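Putative alcohol dehydrogenase (Sinorhizobium meliloti, PDB 4J6F) probably oxidises alcohols with a nicotinamide coenzyme, as a member of the medium-chain dehydrogenase/reductase family. Local coordinates at residues Pro59-Val64 against Ala120-Val125; Glu132-Asp137 against Asn172-Thr178; Gly195-Glu200 against Leu226-Arg230; Glu208-Thr213 against Ile275-Leu281. One frame throughout, in Å; residues are numbered along the deposited sequence.

Interaction 1: Pro59-Val64 against Ala120-Val125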
loop_
_atom_site.group_PDB
_atom_site.type_symbol
_atom_site.label_atom_id
_atom_site.label_comp_id
_atom_site.label_asym_id
_atom_site.label_seq_id
_atom_site.Cartn_x
_atom_site.Cartn_y
_atom_site.Cartn_z
ATOM N N PRO A 59 34.058 -16.153 -19.658
ATOM C CA PRO A 59 33.768 -14.772 -19.263
ATOM C C PRO A 59 33.862 -13.817 -20.455
ATOM O O PRO A 59 34.904 -13.742 -21.122
ATOM C CB PRO A 59 34.842 -14.463 -18.216
ATOM C CG PRO A 59 35.932 -15.449 -18.491
ATOM C CD PRO A 59 35.226 -16.692 -18.943
ATOM N N ALA A 60 32.751 -13.134 -20.731
ATOM C CA ALA A 60 32.679 -12.124 -21.772
ATOM C C ALA A 60 33.347 -10.850 -21.251
ATOM O O ALA A 60 33.887 -10.833 -20.132
ATOM C CB ALA A 60 31.229 -11.862 -22.146
ATOM N N ALA A 61 33.310 -9.793 -22.064
ATOM C CA ALA A 61 33.865 -8.498 -21.687
ATOM C C ALA A 61 33.225 -7.999 -20.397
ATOM O O ALA A 61 31.997 -8.019 -20.258
ATOM C CB ALA A 61 33.643 -7.505 -22.802
ATOM N N GLY A 62 34.057 -7.576 -19.447
ATOM C CA GLY A 62 33.577 -7.090 -18.154
ATOM C C GLY A 62 33.086 -8.140 -17.162
ATOM O O GLY A 62 32.592 -7.791 -16.088
ATOM N N GLU A 63 33.210 -9.421 -17.512
ATOM C CA GLU A 63 32.793 -10.518 -16.633
ATOM C C GLU A 63 33.990 -11.195 -15.968
ATOM O O GLU A 63 35.106 -11.161 -16.490
ATOM C CB GLU A 63 32.033 -11.585 -17.420
ATOM C CG GLU A 63 30.628 -11.220 -17.867
ATOM C CD GLU A 63 30.002 -12.279 -18.779
ATOM O OE1 GLU A 63 28.823 -12.127 -19.159
ATOM O OE2 GLU A 63 30.682 -13.264 -19.135
ATOM N N VAL A 64 33.749 -11.805 -14.811
ATOM C CA VAL A 64 34.660 -12.793 -14.238
ATOM C C VAL A 64 34.059 -14.194 -14.355
ATOM O O VAL A 64 32.853 -14.348 -14.635
ATOM C CB VAL A 64 34.964 -12.526 -12.744
ATOM C CG1 VAL A 64 35.895 -11.343 -12.585
ATOM C CG2 VAL A 64 33.687 -12.323 -11.953
ATOM N N ALA A 120 39.076 -16.963 -13.696
ATOM C CA ALA A 120 39.330 -16.458 -15.037
ATOM C C ALA A 120 38.688 -15.089 -15.141
ATOM O O ALA A 120 37.702 -14.809 -14.441
ATOM C CB ALA A 120 38.734 -17.387 -16.077
ATOM N N VAL A 121 39.231 -14.239 -16.010
ATOM C CA VAL A 121 38.611 -12.944 -16.250
ATOM C C VAL A 121 38.470 -12.609 -17.732
ATOM O O VAL A 121 39.275 -13.034 -18.540
ATOM C CB VAL A 121 39.334 -11.800 -15.501
ATOM C CG1 VAL A 121 39.546 -12.166 -14.042
ATOM C CG2 VAL A 121 40.659 -11.456 -16.161
ATOM N N GLY A 122 37.440 -11.845 -18.077
ATOM C CA GLY A 122 37.206 -11.421 -19.451
ATOM C C GLY A 122 37.821 -10.073 -19.785
ATOM O O GLY A 122 38.516 -9.471 -18.961
ATOM N N GLU A 123 37.492 -9.580 -20.976
ATOM C CA GLU A 123 38.271 -8.551 -21.659
ATOM C C GLU A 123 38.722 -7.331 -20.859
ATOM O O GLU A 123 39.921 -7.097 -20.730
ATOM C CB GLU A 123 37.588 -8.116 -22.955
ATOM C CG GLU A 123 38.576 -7.711 -24.040
ATOM C CD GLU A 123 37.904 -7.239 -25.319
ATOM O OE1 GLU A 123 38.633 -6.833 -26.255
ATOM O OE2 GLU A 123 36.653 -7.268 -25.394
ATOM N N GLY A 124 37.797 -6.549 -20.327
ATOM C CA GLY A 124 38.209 -5.272 -19.747
ATOM C C GLY A 124 38.707 -5.358 -18.320
ATOM O O GLY A 124 38.971 -4.347 -17.691
ATOM N N VAL A 125 38.836 -6.573 -17.808
ATOM C CA VAL A 125 38.916 -6.773 -16.359
ATOM C C VAL A 125 40.346 -6.964 -15.857
ATOM O O VAL A 125 41.181 -7.586 -16.535
ATOM C CB VAL A 125 38.026 -7.957 -15.916
ATOM C CG1 VAL A 125 38.109 -8.178 -14.412
ATOM C CG2 VAL A 125 36.586 -7.716 -16.342
#

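Interaction 2: Glu132-Asp137 against Asn172-Thr178. With GOL (glycerol), chain C.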
loop_
_atom_site.group_PDB
_atom_site.type_symbol
_atom_site.label_atom_id
_atom_site.label_comp_id
_atom_site.label_asym_id
_atom_site.label_seq_id
_atom_site.Cartn_x
_atom_site.Cartn_y
_atom_site.Cartn_z
ATOM N N GLU A 132 40.447 -14.158 -5.799
ATOM C CA GLU A 132 39.601 -13.517 -4.803
ATOM C C GLU A 132 38.395 -14.369 -4.438
ATOM O O GLU A 132 37.840 -15.070 -5.288
ATOM C CB GLU A 132 39.119 -12.172 -5.310
ATOM C CG GLU A 132 40.052 -11.031 -4.982
ATOM C CD GLU A 132 39.734 -9.769 -5.763
ATOM O OE1 GLU A 132 38.581 -9.605 -6.227
ATOM O OE2 GLU A 132 40.648 -8.936 -5.918
ATOM N N ARG A 133 38.006 -14.299 -3.166
ATOM C CA ARG A 133 36.812 -14.958 -2.662
ATOM C C ARG A 133 35.674 -13.943 -2.753
ATOM O O ARG A 133 35.699 -12.893 -2.093
ATOM C CB ARG A 133 37.045 -15.436 -1.226
ATOM C CG ARG A 133 36.025 -16.436 -0.698
ATOM C CD ARG A 133 34.812 -15.758 -0.051
ATOM N NE ARG A 133 35.134 -14.832 1.053
ATOM C CZ ARG A 133 35.052 -15.126 2.353
ATOM N NH1 ARG A 133 35.362 -14.199 3.257
ATOM N NH2 ARG A 133 34.655 -16.332 2.756
ATOM N N VAL A 134 34.690 -14.242 -3.594
ATOM C CA VAL A 134 33.589 -13.315 -3.823
ATOM C C VAL A 134 32.202 -13.840 -3.455
ATOM O O VAL A 134 31.884 -15.024 -3.619
ATOM C CB VAL A 134 33.557 -12.780 -5.267
ATOM C CG1 VAL A 134 34.818 -11.983 -5.558
ATOM C CG2 VAL A 134 33.356 -13.905 -6.275
HETATM N N MSE A 135 31.394 -12.921 -2.942
HETATM C CA MSE A 135 29.973 -13.118 -2.788
HETATM C C MSE A 135 29.322 -12.451 -3.960
HETATM O O MSE A 135 29.531 -11.260 -4.188
HETATM C CB MSE A 135 29.572 -12.402 -1.520
HETATM C CG MSE A 135 28.150 -12.757 -1.126
HETATM SE SE MSE A 135 27.631 -11.491 0.281
HETATM C CE MSE A 135 25.876 -10.974 -0.440
ATOM N N VAL A 136 28.548 -13.220 -4.722
ATOM C CA VAL A 136 27.832 -12.715 -5.890
ATOM C C VAL A 136 26.596 -11.902 -5.500
ATOM O O VAL A 136 25.775 -12.355 -4.696
ATOM C CB VAL A 136 27.372 -13.879 -6.778
ATOM C CG1 VAL A 136 26.411 -13.399 -7.854
ATOM C CG2 VAL A 136 28.569 -14.570 -7.403
ATOM N N ASP A 137 26.458 -10.709 -6.071
ATOM C CA ASP A 137 25.186 -9.999 -6.020
ATOM C C ASP A 137 24.350 -10.540 -7.173
ATOM O O ASP A 137 24.670 -10.316 -8.335
ATOM C CB ASP A 137 25.395 -8.493 -6.170
ATOM C CG ASP A 137 24.088 -7.729 -6.345
ATOM O OD1 ASP A 137 22.996 -8.348 -6.346
ATOM O OD2 ASP A 137 24.157 -6.493 -6.484
ATOM N N ASN A 172 29.542 -7.338 -9.936
ATOM C CA ASN A 172 28.702 -8.181 -9.092
ATOM C C ASN A 172 29.457 -9.172 -8.187
ATOM O O ASN A 172 28.846 -9.834 -7.332
ATOM C CB ASN A 172 27.604 -8.870 -9.921
ATOM C CG ASN A 172 26.477 -7.914 -10.308
ATOM O OD1 ASN A 172 26.674 -6.980 -11.098
ATOM N ND2 ASN A 172 25.290 -8.137 -9.744
ATOM N N ALA A 173 30.773 -9.258 -8.371
ATOM C CA ALA A 173 31.598 -10.123 -7.558
ATOM C C ALA A 173 32.214 -9.303 -6.431
ATOM O O ALA A 173 33.161 -8.549 -6.653
ATOM C CB ALA A 173 32.671 -10.781 -8.415
ATOM N N HIS A 174 31.680 -9.443 -5.224
ATOM C CA HIS A 174 32.137 -8.611 -4.118
ATOM C C HIS A 174 33.116 -9.302 -3.189
ATOM O O HIS A 174 32.908 -10.441 -2.757
ATOM C CB HIS A 174 30.959 -8.070 -3.322
ATOM C CG HIS A 174 30.128 -7.103 -4.094
ATOM N ND1 HIS A 174 30.283 -5.737 -3.983
ATOM C CD2 HIS A 174 29.169 -7.301 -5.027
ATOM C CE1 HIS A 174 29.442 -5.134 -4.805
ATOM N NE2 HIS A 174 28.752 -6.061 -5.448
ATOM N N VAL A 175 34.198 -8.600 -2.888
ATOM C CA VAL A 175 35.116 -9.081 -1.893
ATOM C C VAL A 175 34.630 -8.510 -0.572
ATOM O O VAL A 175 34.576 -7.294 -0.398
ATOM C CB VAL A 175 36.558 -8.642 -2.191
ATOM C CG1 VAL A 175 37.477 -8.989 -1.021
ATOM C CG2 VAL A 175 37.037 -9.303 -3.470
ATOM N N VAL A 176 34.257 -9.395 0.345
ATOM C CA VAL A 176 33.725 -8.984 1.631
ATOM C C VAL A 176 34.778 -9.115 2.746
ATOM O O VAL A 176 35.320 -10.197 2.985
ATOM C CB VAL A 176 32.457 -9.792 1.964
ATOM C CG1 VAL A 176 31.746 -9.203 3.169
ATOM C CG2 VAL A 176 31.518 -9.795 0.771
ATOM N N ALA A 177 34.966 -8.054 3.509
ATOM C CA ALA A 177 35.974 -8.058 4.544
ATOM C C ALA A 177 35.420 -8.770 5.758
ATOM O O ALA A 177 34.946 -8.154 6.699
ATOM C CB ALA A 177 36.351 -6.638 4.903
ATOM N N THR A 178 35.494 -10.093 5.714
ATOM C CA THR A 178 34.956 -10.952 6.777
ATOM C C THR A 178 35.662 -12.295 6.869
ATOM O O THR A 178 36.217 -12.793 5.893
ATOM C CB THR A 178 33.422 -11.163 6.659
ATOM O OG1 THR A 178 32.988 -12.059 7.684
ATOM C CG2 THR A 178 33.030 -11.741 5.298
HETATM C C1 GOL C . 27.079 -1.694 -7.723
HETATM O O1 GOL C . 26.898 -1.654 -9.144
HETATM C C2 GOL C . 26.381 -2.933 -7.177
HETATM O O2 GOL C . 26.846 -3.097 -5.833
HETATM C C3 GOL C . 26.701 -4.136 -8.078
HETATM O O3 GOL C . 26.447 -5.399 -7.446
#

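Interaction 3: Gly195-Glu200 against Leu226-Arg230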
loop_
_atom_site.group_PDB
_atom_site.type_symbol
_atom_site.label_atom_id
_atom_site.label_comp_id
_atom_site.label_asym_id
_atom_site.label_seq_id
_atom_site.Cartn_x
_atom_site.Cartn_y
_atom_site.Cartn_z
ATOM N N GLY A 195 14.655 -8.815 2.301
ATOM C CA GLY A 195 14.417 -8.272 3.638
ATOM C C GLY A 195 14.688 -6.781 3.774
ATOM O O GLY A 195 13.796 -6.033 4.169
ATOM N N GLU A 196 15.901 -6.336 3.443
ATOM C CA GLU A 196 16.244 -4.905 3.541
ATOM C C GLU A 196 15.271 -3.991 2.813
ATOM O O GLU A 196 14.832 -2.995 3.396
ATOM C CB GLU A 196 17.652 -4.606 3.028
ATOM C CG GLU A 196 18.662 -4.279 4.107
ATOM C CD GLU A 196 18.232 -3.143 5.021
ATOM O OE1 GLU A 196 18.154 -1.982 4.566
ATOM O OE2 GLU A 196 17.995 -3.416 6.212
ATOM N N ARG A 197 14.948 -4.325 1.552
ATOM C CA ARG A 197 14.095 -3.486 0.702
ATOM C C ARG A 197 12.758 -3.324 1.384
ATOM O O ARG A 197 12.233 -2.219 1.486
ATOM C CB ARG A 197 13.875 -4.120 -0.664
ATOM C CG ARG A 197 13.925 -3.177 -1.870
ATOM C CD ARG A 197 13.367 -1.782 -1.628
ATOM N NE ARG A 197 14.165 -0.747 -2.286
ATOM C CZ ARG A 197 13.762 -0.010 -3.320
ATOM N NH1 ARG A 197 12.553 -0.169 -3.832
ATOM N NH2 ARG A 197 14.573 0.894 -3.842
HETATM N N MSE A 198 12.230 -4.439 1.881
HETATM C CA MSE A 198 10.935 -4.466 2.563
HETATM C C MSE A 198 10.974 -3.483 3.693
HETATM O O MSE A 198 10.075 -2.658 3.818
HETATM C CB MSE A 198 10.620 -5.866 3.075
HETATM C CG MSE A 198 10.088 -6.783 1.978
HETATM SE SE MSE A 198 9.803 -8.598 2.720
HETATM C CE MSE A 198 8.276 -8.263 3.914
ATOM N N LEU A 199 12.033 -3.538 4.502
ATOM C CA LEU A 199 12.161 -2.655 5.661
ATOM C C LEU A 199 12.358 -1.196 5.265
ATOM O O LEU A 199 11.991 -0.288 6.014
ATOM C CB LEU A 199 13.284 -3.121 6.594
ATOM C CG LEU A 199 13.018 -4.471 7.273
ATOM C CD1 LEU A 199 14.132 -4.837 8.235
ATOM C CD2 LEU A 199 11.669 -4.501 7.981
ATOM N N GLU A 200 12.923 -0.984 4.080
ATOM C CA GLU A 200 13.146 0.349 3.546
ATOM C C GLU A 200 11.838 0.935 2.970
ATOM O O GLU A 200 11.542 2.133 3.126
ATOM C CB GLU A 200 14.264 0.287 2.497
ATOM C CG GLU A 200 14.893 1.627 2.131
ATOM C CD GLU A 200 15.929 2.118 3.131
ATOM O OE1 GLU A 200 16.738 2.979 2.727
ATOM O OE2 GLU A 200 15.943 1.664 4.304
ATOM N N LEU A 226 17.664 -7.990 10.447
ATOM C CA LEU A 226 17.766 -6.648 9.901
ATOM C C LEU A 226 17.004 -5.631 10.751
ATOM O O LEU A 226 17.456 -4.508 10.920
ATOM C CB LEU A 226 17.329 -6.612 8.447
ATOM C CG LEU A 226 18.134 -7.481 7.482
ATOM C CD1 LEU A 226 17.361 -7.593 6.185
ATOM C CD2 LEU A 226 19.516 -6.928 7.204
ATOM N N ALA A 227 15.869 -6.028 11.317
ATOM C CA ALA A 227 15.159 -5.168 12.261
ATOM C C ALA A 227 16.070 -4.745 13.422
ATOM O O ALA A 227 16.134 -3.563 13.789
ATOM C CB ALA A 227 13.924 -5.865 12.794
ATOM N N ARG A 228 16.782 -5.714 13.997
ATOM C CA ARG A 228 17.686 -5.414 15.089
ATOM C C ARG A 228 18.798 -4.474 14.629
ATOM O O ARG A 228 19.135 -3.518 15.317
ATOM C CB ARG A 228 18.261 -6.700 15.661
ATOM C CG ARG A 228 17.297 -7.448 16.545
ATOM C CD ARG A 228 16.960 -6.622 17.770
ATOM N NE ARG A 228 16.003 -7.322 18.618
ATOM C CZ ARG A 228 15.359 -6.785 19.642
ATOM N NH1 ARG A 228 15.554 -5.515 19.968
ATOM N NH2 ARG A 228 14.505 -7.525 20.333
ATOM N N ALA A 229 19.323 -4.738 13.436
ATOM C CA ALA A 229 20.436 -3.977 12.864
ATOM C C ALA A 229 20.171 -2.485 12.762
ATOM O O ALA A 229 21.109 -1.695 12.756
ATOM C CB ALA A 229 20.794 -4.528 11.492
ATOM N N ARG A 230 18.899 -2.104 12.667
ATOM C CA ARG A 230 18.536 -0.703 12.458
ATOM C C ARG A 230 17.854 -0.109 13.701
ATOM O O ARG A 230 17.424 1.042 13.692
ATOM C CB ARG A 230 17.699 -0.545 11.167
ATOM C CG ARG A 230 16.194 -0.640 11.348
ATOM C CD ARG A 230 15.396 -1.035 10.115
ATOM N NE ARG A 230 16.074 -0.924 8.826
ATOM C CZ ARG A 230 15.612 -0.244 7.774
ATOM N NH1 ARG A 230 14.478 0.433 7.851
ATOM N NH2 ARG A 230 16.292 -0.241 6.632
HETATM O O HOH W 1 17.926 -2.785 8.792
#

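Interaction 4: Glu208-Thr213 against Ile275-Leu281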
loop_
_atom_site.group_PDB
_atom_site.type_symbol
_atom_site.label_atom_id
_atom_site.label_comp_id
_atom_site.label_asym_id
_atom_site.label_seq_id
_atom_site.Cartn_x
_atom_site.Cartn_y
_atom_site.Cartn_z
ATOM N N GLU A 208 10.576 1.304 16.628
ATOM C CA GLU A 208 9.300 0.795 16.149
ATOM C C GLU A 208 9.168 -0.729 16.287
ATOM O O GLU A 208 10.168 -1.432 16.441
ATOM C CB GLU A 208 9.067 1.245 14.715
ATOM C CG GLU A 208 8.602 2.689 14.608
ATOM C CD GLU A 208 8.269 3.087 13.180
ATOM O OE1 GLU A 208 8.883 2.518 12.249
ATOM O OE2 GLU A 208 7.404 3.971 12.979
ATOM N N THR A 209 7.936 -1.234 16.256
ATOM C CA THR A 209 7.716 -2.680 16.332
ATOM C C THR A 209 7.317 -3.273 14.980
ATOM O O THR A 209 6.413 -2.770 14.303
ATOM C CB THR A 209 6.660 -3.060 17.393
ATOM O OG1 THR A 209 7.048 -2.531 18.666
ATOM C CG2 THR A 209 6.544 -4.580 17.521
ATOM N N VAL A 210 7.991 -4.349 14.592
ATOM C CA VAL A 210 7.612 -5.053 13.378
ATOM C C VAL A 210 7.127 -6.468 13.695
ATOM O O VAL A 210 7.819 -7.231 14.381
ATOM C CB VAL A 210 8.747 -5.036 12.320
ATOM C CG1 VAL A 210 10.061 -5.546 12.886
ATOM C CG2 VAL A 210 8.344 -5.821 11.090
ATOM N N LEU A 211 5.925 -6.803 13.235
ATOM C CA LEU A 211 5.430 -8.179 13.332
ATOM C C LEU A 211 5.816 -8.937 12.050
ATOM O O LEU A 211 5.496 -8.491 10.928
ATOM C CB LEU A 211 3.914 -8.207 13.541
ATOM C CG LEU A 211 3.242 -9.557 13.816
ATOM C CD1 LEU A 211 3.687 -10.128 15.152
ATOM C CD2 LEU A 211 1.726 -9.417 13.799
ATOM N N VAL A 212 6.519 -10.059 12.225
ATOM C CA VAL A 212 7.071 -10.813 11.101
ATOM C C VAL A 212 6.455 -12.204 11.039
ATOM O O VAL A 212 6.692 -13.035 11.924
ATOM C CB VAL A 212 8.607 -10.978 11.217
ATOM C CG1 VAL A 212 9.160 -11.598 9.948
ATOM C CG2 VAL A 212 9.286 -9.647 11.498
ATOM N N THR A 213 5.674 -12.461 9.996
ATOM C CA THR A 213 5.082 -13.781 9.801
ATOM C C THR A 213 6.026 -14.636 8.968
ATOM O O THR A 213 6.819 -14.108 8.197
ATOM C CB THR A 213 3.761 -13.702 9.045
ATOM O OG1 THR A 213 4.036 -13.298 7.702
ATOM C CG2 THR A 213 2.813 -12.720 9.701
ATOM N N ILE A 275 1.576 -2.288 17.009
ATOM C CA ILE A 275 2.372 -2.804 15.916
ATOM C C ILE A 275 2.456 -1.754 14.825
ATOM O O ILE A 275 1.436 -1.350 14.273
ATOM C CB ILE A 275 1.766 -4.106 15.352
ATOM C CG1 ILE A 275 1.649 -5.170 16.448
ATOM C CG2 ILE A 275 2.583 -4.612 14.170
ATOM C CD1 ILE A 275 2.953 -5.525 17.137
ATOM N N ASP A 276 3.674 -1.324 14.520
ATOM C CA ASP A 276 3.902 -0.269 13.542
ATOM C C ASP A 276 3.928 -0.836 12.134
ATOM O O ASP A 276 3.424 -0.225 11.189
ATOM C CB ASP A 276 5.223 0.444 13.849
ATOM C CG ASP A 276 5.208 1.129 15.211
ATOM O OD1 ASP A 276 4.371 2.044 15.403
ATOM O OD2 ASP A 276 6.009 0.743 16.091
ATOM N N VAL A 277 4.533 -2.014 12.005
ATOM C CA VAL A 277 4.781 -2.616 10.710
ATOM C C VAL A 277 4.509 -4.104 10.778
ATOM O O VAL A 277 4.863 -4.763 11.758
ATOM C CB VAL A 277 6.237 -2.406 10.240
ATOM C CG1 VAL A 277 6.494 -3.193 8.962
ATOM C CG2 VAL A 277 6.542 -0.922 10.036
ATOM N N VAL A 278 3.876 -4.620 9.733
ATOM C CA VAL A 278 3.758 -6.040 9.552
ATOM C C VAL A 278 4.577 -6.392 8.323
ATOM O O VAL A 278 4.417 -5.779 7.266
ATOM C CB VAL A 278 2.289 -6.462 9.371
ATOM C CG1 VAL A 278 2.181 -7.852 8.755
ATOM C CG2 VAL A 278 1.559 -6.413 10.698
ATOM N N ALA A 279 5.499 -7.339 8.504
ATOM C CA ALA A 279 6.250 -7.967 7.422
ATOM C C ALA A 279 5.638 -9.354 7.238
ATOM O O ALA A 279 5.754 -10.231 8.109
ATOM C CB ALA A 279 7.724 -8.063 7.783
ATOM N N ASP A 280 4.946 -9.538 6.124
ATOM C CA ASP A 280 4.194 -10.761 5.869
ATOM C C ASP A 280 4.879 -11.630 4.828
ATOM O O ASP A 280 5.173 -11.169 3.725
ATOM C CB ASP A 280 2.798 -10.401 5.386
ATOM C CG ASP A 280 1.901 -11.602 5.234
ATOM O OD1 ASP A 280 2.188 -12.684 5.798
ATOM O OD2 ASP A 280 0.875 -11.450 4.546
ATOM N N LEU A 281 5.136 -12.886 5.173
ATOM C CA LEU A 281 5.718 -13.800 4.202
ATOM C C LEU A 281 4.852 -15.013 3.980
ATOM O O LEU A 281 5.220 -15.925 3.231
ATOM C CB LEU A 281 7.121 -14.184 4.615
ATOM C CG LEU A 281 7.892 -12.880 4.462
ATOM C CD1 LEU A 281 8.841 -12.624 5.631
ATOM C CD2 LEU A 281 8.553 -12.800 3.093
#

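Interaction 1: Pro59-Val64 against Ala120-Val125
The Pro-59 ring brings CB and CG against the flat peptide group joining Val-121 and Gly-122, CB lying 3.7 Å from Gly-122 N and CG touching Ala-120 CB at 4.2 Å. The other flat group, the Glu-63 carboxylate, is met from above its plane: Ala-60 N donates to OE2 at 2.6 Å, 50° out of the plane, while OE1 makes a salt bridge with Arg-158. Here strand 113-121 of the GroES-like domain ends and the antiparallel strand 63-72 begins, each at a turn. Residues Ala-60 to Glu-63 form a type II turn, with Gly-62 at positive phi, and Gly-122 to Val-125 form a type I turn, so the two bends lie against each other at the protein surface. Gly-122 links them twice. Its N donates to Glu-63 O at 2.9 Å, nearly along the C=O axis, and its CA approaches Ala-60 O at 3.4 Å in a nearly straight CA-H...O contact. One step into the sheet, Val-64 and Val-121 make a non-hydrogen-bonded pair whose side chains cross at an angle, CG1 to CG1 at 4.0 Å. Strand 165-169 continues the sheet beyond Val-64, which bonds to Leu-168 through the backbone. At the turns, Val-125 holds CG1 anti to its N (chi1 180°), which leaves CG2 beside that N and 3.6 Å from Gly-62 CA.

Interaction 2: Glu132-Asp137 against Asn172-Thr178
Strands 133-136 and 173-175 run antiparallel but strongly twisted, their directions 128° apart, with Met-135 and His-174 as a hydrogen-bonded pair: Met-135 N to His-174 O at 2.9 Å and His-174 N to Met-135 O at 3.0 Å. Beyond it Asp-137 N donates to Asn-172 O, and the Asn-172 amide returns the grip, ND2 reaching Asp-137 O at 2.7 Å with that oxygen close to the amide plane. The Val-134 isopropyl group packs on Ala-173 CB, CG1 at 3.8 Å, on the face that also meets Ile-66. On the other face the selenomethionine Met-135 sets CB against Val-176 CG2 and reaches on to Phe-336 of helix 333-344. Glu-132 crosses Val-175 at about a right angle, its OE1 being taken by Arg-129. The His-174 ring turns its NE2 edge to a glycerol, probably from the crystallisation liquor, giving a nearly straight bond of 3.1 Å to O3. That hydroxyl donates to Asp-137 OD2 at 2.7 Å, brought there by CG anti to the backbone N (chi1 171°) and also bonded to Tyr-141 OH. The pair belongs to the curled, mixed sheet of the GroES-like domain, the catalytic-domain fold of medium-chain dehydrogenases.

Interaction 3: Gly195-Glu200 against Leu226-Arg230
Arg-230, near the C-terminal end of helix 218-229, reaches across to helix 189-201 and sets one face of its guanidinium on Leu-199 CB, 3.9 Å above the centre of the plane. At the edge NH2 makes salt bridges to two carboxylates, a network of Glu-196, Glu-200 and Arg-230. Its bond to Glu-200 OE2 is 3.0 Å, in the guanidinium plane and nearly along the C-O axis, whereas that to Glu-196 OE1 is weak, 3.3 Å and bent. The NE corner holds a water at 2.6 Å, which donates to Glu-196 OE2 and Leu-226 O and so bridges the helices. Beside this polar cluster lies an apolar one: Leu-199 CD1 meets Leu-226 CB at 3.7 Å, and Leu-226 CD1 rests on the helix backbone at Glu-196 N, 3.4 Å away, where Gly-195 has no side chain. With CG anti to the carbonyl carbon (chi1 -66°), Leu-199 carries CD1 to Leu-226. An alanine in place of Arg-230 would leave Glu-196 and Glu-200 without this shared positive charge and would probably loosen the bridging water. Further out, Arg-338 makes a second salt bridge with Glu-196 OE1, Leu-204 O accepts from Arg-230 NH1, and Tyr-342 packs against Glu-196, Leu-226 and Arg-230. This is helix-to-helix packing in the Rossmann-type coenzyme domain, where helix 218-229 follows the first strand of the parallel sheet.

Interaction 4: Glu208-Thr213 against Ile275-Leu281
Val-210, Leu-211 and Val-212 pair in parallel with Val-277, Val-278 and Ala-279 at the centre of the six-stranded Rossmann-type sheet. This middle is the tightly packed part. Leu-211 N and O bond to Val-277 O and Ala-279 N, each at 2.7 Å, and Thr-213 N continues to Ala-279 O. On one face Val-210 CG2 touches both Val-277 CG1 and Ala-279 CB, under helix 218-229. On the other, Leu-211 CB packs against the side-by-side Ile-275 CG2 and Val-278 CG2, with Leu-290 of helix 287-293 over it. The solvent side is the N-terminal end, where Glu-208 and Asp-276 are partly exposed and contacts turn polar. There Thr-209 O accepts from Asp-276 N and Val-277 N, and Asp-276 OD2 takes Thr-209 N at 2.8 Å through its anti lone pair. The Glu-208 and Asp-276 carboxylates stack with planes 21° apart, Glu-208 OE2 4.3 Å from Asp-276 OD1; salt bridges to Arg-299 and Arg-295 respectively probably ease the repulsion, and Glu-208 OE1 also accepts from Ala-205 N. At the far, buried end a valine in place of Thr-213 would lack the hydroxyl and would probably cost Asp-280 OD1 one of its donors, leaving the carboxylate to Val-282 N, Gly-283 N and Tyr-300. With chi1 at 68°, Thr-213 OG1 lies between its own N and carbonyl carbon and donates to Asp-280 OD1 at 2.7 Å.

In the fold
From the N terminus, interaction 1 closes a loop of 55 residues by joining the start of strand 63-72 to the end of strand 113-121. Interaction 2 opens only after that and closes a shorter loop, adding strand 173-175 to strand 133-140 of the same sheet; the two touch where Val-64 CG2 meets Ala-173 CB. Both build the GroES-like domain. The chain then enters the coenzyme domain, where interactions 3 and 4 cross: in sequence, strand 209-212 falls between the helices of interaction 3, and helix 218-229 between the strands of interaction 4. Ala-227 on Val-210 and Met-198 on Ala-279 seat both helices on the parallel sheet. Interactions 1 and 4 have centres about 43 Å apart.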